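Local structure of probable diphthine synthase (Aeropyrum pernix, 1WDE) at residues A[194-199]-A[204-209]; A[36-41]-A[51-56]. The protein probably uses S-adenosyl-L-methionine to trimethylate the amino group of the modified target histidine of elongation factor 2, to give diphthine in the second step of diphthamide biosynthesis. One frame throughout, in Å; residues are numbered along the deposited sequence.

Contact 1 (A[194-199]-A[204-209]); sequences ADREYA and APALLA
The carboxylate of Asp-195 has Leu-208 over one face and, on the other, Ala-206 CB near the OD2 end. Leu-208 CD1 stands squarely above Asp-195 CG, and Leu-208 CG, a little to the side, is nearer, 3.5 Å from that carbon; on the opposite face Ala-206 CB comes within 3.6 Å of Asp-195 OD2. The acid gets there because its CG is anti to the backbone N (chi1 -174°), which swings the group off helix 184-202 toward the returning chain. There Asp-195 OD2 accepts Leu-208 N at 2.9 Å; the bond is bent (141°) and the donor stands above the carboxylate plane, on the leucine's side. A water 2.6 Å from Asp-195 OD2 donates to it and in turn accepts the N-H of Ala-209, so this oxygen receives the first amide of a 3-10 turn directly and the next one through solvent. These N-H groups would probably favour the charged form of the acid. The other oxygen, OD1, is hydrogen-bonded to the hydroxyl of Tyr-160, which is also hydrogen-bonded to Leu-207 N.

Further along, Ala-199 O accepts Ala-204 N at 3.0 Å, a bond that spans five residues as the chain leaves the helix. Ala-199 CB rests on Ala-206 CB, 4.0 Å away.

With these contacts the loop between helix 184-202 and strand 213-217 runs back along the helix that precedes it. Leu-208 continues inward onto Leu-191 and Leu-192 of that helix and onto Tyr-160 of helix 153-165, while Leu-207 turns away to Thr-280 and Val-281 of helix 277-287. The loop is thus packed among three helices before the chain re-enters the mixed sheet at strand 213-217.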
loop_
_atom_site.group_PDB
_atom_site.type_symbol
_atom_site.label_atom_id
_atom_site.label_comp_id
_atom_site.label_asym_id
_atom_site.label_seq_id
_atom_site.Cartn_x
_atom_site.Cartn_y
_atom_site.Cartn_z
ATOM N N ALA A 194 17.244 3.149 9.440
ATOM C CA ALA A 194 16.396 4.065 10.222
ATOM C C ALA A 194 16.183 3.518 11.627
ATOM O O ALA A 194 16.159 4.262 12.609
ATOM C CB ALA A 194 15.008 4.253 9.532
ATOM N N ASP A 195 16.005 2.206 11.717
ATOM C CA ASP A 195 15.794 1.564 13.002
ATOM C C ASP A 195 16.997 1.743 13.912
ATOM O O ASP A 195 16.844 2.042 15.093
ATOM C CB ASP A 195 15.508 0.079 12.799
ATOM C CG ASP A 195 15.123 -0.624 14.092
ATOM O OD1 ASP A 195 14.479 0.018 14.964
ATOM O OD2 ASP A 195 15.442 -1.826 14.228
ATOM N N ARG A 196 18.199 1.566 13.363
ATOM C CA ARG A 196 19.407 1.716 14.167
ATOM C C ARG A 196 19.570 3.152 14.647
ATOM O O ARG A 196 20.029 3.395 15.766
ATOM C CB ARG A 196 20.642 1.266 13.381
ATOM C CG ARG A 196 20.741 -0.247 13.218
ATOM C CD ARG A 196 22.090 -0.681 12.639
ATOM N NE ARG A 196 22.292 -0.250 11.254
ATOM C CZ ARG A 196 21.756 -0.841 10.187
ATOM N NH1 ARG A 196 22.017 -0.361 8.980
ATOM N NH2 ARG A 196 20.976 -1.911 10.318
ATOM N N GLU A 197 19.188 4.099 13.799
ATOM C CA GLU A 197 19.267 5.511 14.141
ATOM C C GLU A 197 18.207 5.819 15.193
ATOM O O GLU A 197 18.484 6.515 16.169
ATOM C CB GLU A 197 19.015 6.354 12.895
ATOM C CG GLU A 197 19.805 7.637 12.838
ATOM C CD GLU A 197 19.836 8.221 11.439
ATOM O OE1 GLU A 197 20.428 7.581 10.538
ATOM O OE2 GLU A 197 19.260 9.313 11.240
ATOM N N TYR A 198 16.996 5.295 14.993
ATOM C CA TYR A 198 15.893 5.515 15.931
ATOM C C TYR A 198 16.105 4.881 17.308
ATOM O O TYR A 198 15.914 5.539 18.333
ATOM C CB TYR A 198 14.571 5.010 15.332
ATOM C CG TYR A 198 13.406 5.045 16.309
ATOM C CD1 TYR A 198 12.990 6.246 16.894
ATOM C CD2 TYR A 198 12.735 3.872 16.663
ATOM C CE1 TYR A 198 11.932 6.272 17.814
ATOM C CE2 TYR A 198 11.681 3.883 17.580
ATOM C CZ TYR A 198 11.287 5.084 18.150
ATOM O OH TYR A 198 10.258 5.092 19.060
ATOM N N ALA A 199 16.495 3.611 17.344
ATOM C CA ALA A 199 16.719 2.934 18.621
ATOM C C ALA A 199 17.816 3.659 19.403
ATOM O O ALA A 199 17.766 3.757 20.631
ATOM C CB ALA A 199 17.111 1.480 18.384
ATOM N N ALA A 204 17.299 2.247 23.195
ATOM C CA ALA A 204 16.908 0.844 23.186
ATOM C C ALA A 204 17.610 0.135 22.051
ATOM O O ALA A 204 18.054 0.765 21.102
ATOM C CB ALA A 204 15.400 0.717 23.027
ATOM N N PRO A 205 17.720 -1.195 22.136
ATOM C CA PRO A 205 18.386 -1.951 21.075
ATOM C C PRO A 205 17.558 -1.862 19.792
ATOM O O PRO A 205 16.347 -1.667 19.867
ATOM C CB PRO A 205 18.411 -3.365 21.644
ATOM C CG PRO A 205 17.074 -3.428 22.388
ATOM C CD PRO A 205 17.064 -2.097 23.105
ATOM N N ALA A 206 18.205 -1.980 18.631
ATOM C CA ALA A 206 17.493 -1.962 17.348
ATOM C C ALA A 206 16.940 -3.373 17.208
ATOM O O ALA A 206 17.685 -4.346 17.355
ATOM C CB ALA A 206 18.444 -1.650 16.216
ATOM N N LEU A 207 15.643 -3.499 16.923
ATOM C CA LEU A 207 15.030 -4.823 16.847
ATOM C C LEU A 207 14.363 -5.265 15.558
ATOM O O LEU A 207 14.149 -6.451 15.366
ATOM C CB LEU A 207 14.013 -4.975 17.991
ATOM C CG LEU A 207 14.593 -4.791 19.394
ATOM C CD1 LEU A 207 13.468 -4.612 20.376
ATOM C CD2 LEU A 207 15.471 -5.993 19.749
ATOM N N LEU A 208 14.020 -4.331 14.684
ATOM C CA LEU A 208 13.333 -4.705 13.448
ATOM C C LEU A 208 14.019 -5.746 12.555
ATOM O O LEU A 208 13.346 -6.611 11.978
ATOM C CB LEU A 208 13.005 -3.434 12.641
ATOM C CG LEU A 208 12.194 -2.354 13.395
ATOM C CD1 LEU A 208 11.788 -1.220 12.421
ATOM C CD2 LEU A 208 10.916 -2.967 13.994
ATOM N N ALA A 209 15.348 -5.691 12.454
ATOM C CA ALA A 209 16.083 -6.633 11.602
ATOM C C ALA A 209 15.820 -8.075 12.001
ATOM O O ALA A 209 15.790 -8.982 11.159
ATOM C CB ALA A 209 17.581 -6.331 11.674
HETATM O O HOH W 1 17.145 -3.576 13.391
#

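Contact 2 (A[36-41]-A[51-56]); sequences VYVESY and KSVVEA
Strand residues Val-36 and Val-38 face helix residue Val-53, and the two backbones come closest at Val-38 and Val-53, whose CA atoms are 7.7 Å apart. Strand 35-39 and helix 47-57 are the first two elements of a beta-alpha-beta crossover that ends in strand 62-64, so the helix lies over one face of the parallel sheet. Strand alternation points both valines at the helix, while Tyr-37 between them points away.

Three side chains do the packing. Val-38 and Val-53 meet tip to tip, with CG2 of Val-38 3.5 Å from CG1 of Val-53. That same CG1, anti to the backbone N of Val-53 (chi1 175°), also touches Val-36 CG1 at 3.6 Å; here the two side chains run past one another in opposite directions. Val-62 and Val-89 of the adjoining strands also touch Val-53. Trimming Val-53 to an alanine removes both methyls and would probably open a gap against Val-36 and Val-38, and weaken its contact with Val-62 and Val-89.

All the touching groups are methyl-bearing and buried, so shape and exclusion of water, rather than directed bonds, hold this helix to its strand.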
loop_
_atom_site.group_PDB
_atom_site.type_symbol
_atom_site.label_atom_id
_atom_site.label_comp_id
_atom_site.label_asym_id
_atom_site.label_seq_id
_atom_site.Cartn_x
_atom_site.Cartn_y
_atom_site.Cartn_z
ATOM N N VAL A 36 -12.937 10.888 -18.874
ATOM C CA VAL A 36 -12.261 9.887 -18.055
ATOM C C VAL A 36 -10.766 10.147 -17.908
ATOM O O VAL A 36 -9.994 9.937 -18.846
ATOM C CB VAL A 36 -12.432 8.479 -18.643
ATOM C CG1 VAL A 36 -11.773 7.453 -17.730
ATOM C CG2 VAL A 36 -13.910 8.167 -18.817
ATOM N N TYR A 37 -10.368 10.625 -16.732
ATOM C CA TYR A 37 -8.966 10.873 -16.437
ATOM C C TYR A 37 -8.469 9.573 -15.834
ATOM O O TYR A 37 -9.185 8.917 -15.075
ATOM C CB TYR A 37 -8.818 12.001 -15.423
ATOM C CG TYR A 37 -9.265 13.352 -15.932
ATOM C CD1 TYR A 37 -8.480 14.077 -16.828
ATOM C CD2 TYR A 37 -10.477 13.902 -15.526
ATOM C CE1 TYR A 37 -8.893 15.322 -17.306
ATOM C CE2 TYR A 37 -10.899 15.140 -15.997
ATOM C CZ TYR A 37 -10.104 15.847 -16.884
ATOM O OH TYR A 37 -10.523 17.078 -17.340
ATOM N N VAL A 38 -7.250 9.192 -16.180
ATOM C CA VAL A 38 -6.670 7.957 -15.686
ATOM C C VAL A 38 -5.289 8.259 -15.132
ATOM O O VAL A 38 -4.448 8.834 -15.823
ATOM C CB VAL A 38 -6.558 6.912 -16.823
ATOM C CG1 VAL A 38 -5.900 5.654 -16.318
ATOM C CG2 VAL A 38 -7.929 6.595 -17.365
ATOM N N GLU A 39 -5.060 7.894 -13.877
ATOM C CA GLU A 39 -3.765 8.138 -13.270
ATOM C C GLU A 39 -3.132 6.801 -12.929
ATOM O O GLU A 39 -3.742 5.948 -12.287
ATOM C CB GLU A 39 -3.901 9.054 -12.035
ATOM C CG GLU A 39 -4.669 8.500 -10.849
ATOM C CD GLU A 39 -3.787 7.690 -9.913
ATOM O OE1 GLU A 39 -4.274 7.296 -8.829
ATOM O OE2 GLU A 39 -2.607 7.449 -10.257
ATOM N N SER A 40 -1.906 6.611 -13.399
ATOM C CA SER A 40 -1.197 5.369 -13.170
ATOM C C SER A 40 0.092 5.582 -12.405
ATOM O O SER A 40 1.008 4.768 -12.490
ATOM C CB SER A 40 -0.913 4.705 -14.515
ATOM O OG SER A 40 -0.751 5.688 -15.521
ATOM N N TYR A 41 0.157 6.675 -11.650
ATOM C CA TYR A 41 1.346 6.991 -10.869
ATOM C C TYR A 41 1.276 6.579 -9.392
ATOM O O TYR A 41 2.315 6.448 -8.738
ATOM C CB TYR A 41 1.650 8.491 -10.973
ATOM C CG TYR A 41 0.625 9.395 -10.327
ATOM C CD1 TYR A 41 0.616 9.599 -8.947
ATOM C CD2 TYR A 41 -0.324 10.063 -11.097
ATOM C CE1 TYR A 41 -0.315 10.456 -8.346
ATOM C CE2 TYR A 41 -1.261 10.920 -10.510
ATOM C CZ TYR A 41 -1.249 11.114 -9.134
ATOM O OH TYR A 41 -2.154 11.979 -8.552
ATOM N N LYS A 51 -4.748 1.345 -21.219
ATOM C CA LYS A 51 -5.338 0.454 -22.221
ATOM C C LYS A 51 -6.653 -0.174 -21.770
ATOM O O LYS A 51 -7.610 -0.220 -22.538
ATOM C CB LYS A 51 -4.358 -0.668 -22.582
ATOM C CG LYS A 51 -5.016 -1.870 -23.275
ATOM C CD LYS A 51 -4.072 -3.073 -23.334
ATOM C CE LYS A 51 -4.826 -4.376 -23.598
ATOM N NZ LYS A 51 -5.652 -4.316 -24.837
ATOM N N SER A 52 -6.691 -0.672 -20.535
ATOM C CA SER A 52 -7.892 -1.312 -19.986
ATOM C C SER A 52 -9.070 -0.353 -19.865
ATOM O O SER A 52 -10.212 -0.725 -20.126
ATOM C CB SER A 52 -7.596 -1.911 -18.608
ATOM O OG SER A 52 -8.777 -2.445 -18.025
ATOM N N VAL A 53 -8.785 0.875 -19.451
ATOM C CA VAL A 53 -9.816 1.897 -19.312
ATOM C C VAL A 53 -10.340 2.220 -20.723
ATOM O O VAL A 53 -11.522 2.029 -21.009
ATOM C CB VAL A 53 -9.228 3.180 -18.655
ATOM C CG1 VAL A 53 -10.274 4.280 -18.620
ATOM C CG2 VAL A 53 -8.764 2.875 -17.211
ATOM N N VAL A 54 -9.440 2.691 -21.590
ATOM C CA VAL A 54 -9.763 3.035 -22.982
ATOM C C VAL A 54 -10.652 1.969 -23.591
ATOM O O VAL A 54 -11.596 2.260 -24.326
ATOM C CB VAL A 54 -8.477 3.144 -23.833
ATOM C CG1 VAL A 54 -8.808 3.016 -25.325
ATOM C CG2 VAL A 54 -7.798 4.463 -23.560
ATOM N N GLU A 55 -10.336 0.727 -23.270
ATOM C CA GLU A 55 -11.083 -0.417 -23.755
ATOM C C GLU A 55 -12.526 -0.339 -23.253
ATOM O O GLU A 55 -13.473 -0.641 -23.983
ATOM C CB GLU A 55 -10.381 -1.680 -23.255
ATOM C CG GLU A 55 -10.891 -2.995 -23.793
ATOM C CD GLU A 55 -9.925 -4.133 -23.487
ATOM O OE1 GLU A 55 -10.374 -5.301 -23.422
ATOM O OE2 GLU A 55 -8.713 -3.852 -23.322
ATOM N N ALA A 56 -12.691 0.094 -22.005
ATOM C CA ALA A 56 -14.011 0.199 -21.391
ATOM C C ALA A 56 -14.809 1.438 -21.787
ATOM O O ALA A 56 -16.009 1.350 -21.999
ATOM C CB ALA A 56 -13.874 0.148 -19.868
#

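How the contacts relate
The two contacts lie on opposite sides of the chain's centre, with their own centres about 42 Å apart and nearest atoms about 22 Å apart, and they share no secondary-structure element. Contact 2 is wholly buried, between a helix and a strand of the parallel sheet, and relies on aliphatic packing alone. Contact 1 is only partly buried, with a water and exposed residues at its margin, and joins a helix to the loop that follows it; there main-chain amides need partners, and a carboxylate and a helix carbonyl supply them. Both are local along the sequence, contact 2 closing before contact 1 begins, and both lie away from the proposed S-adenosyl-L-methionine site.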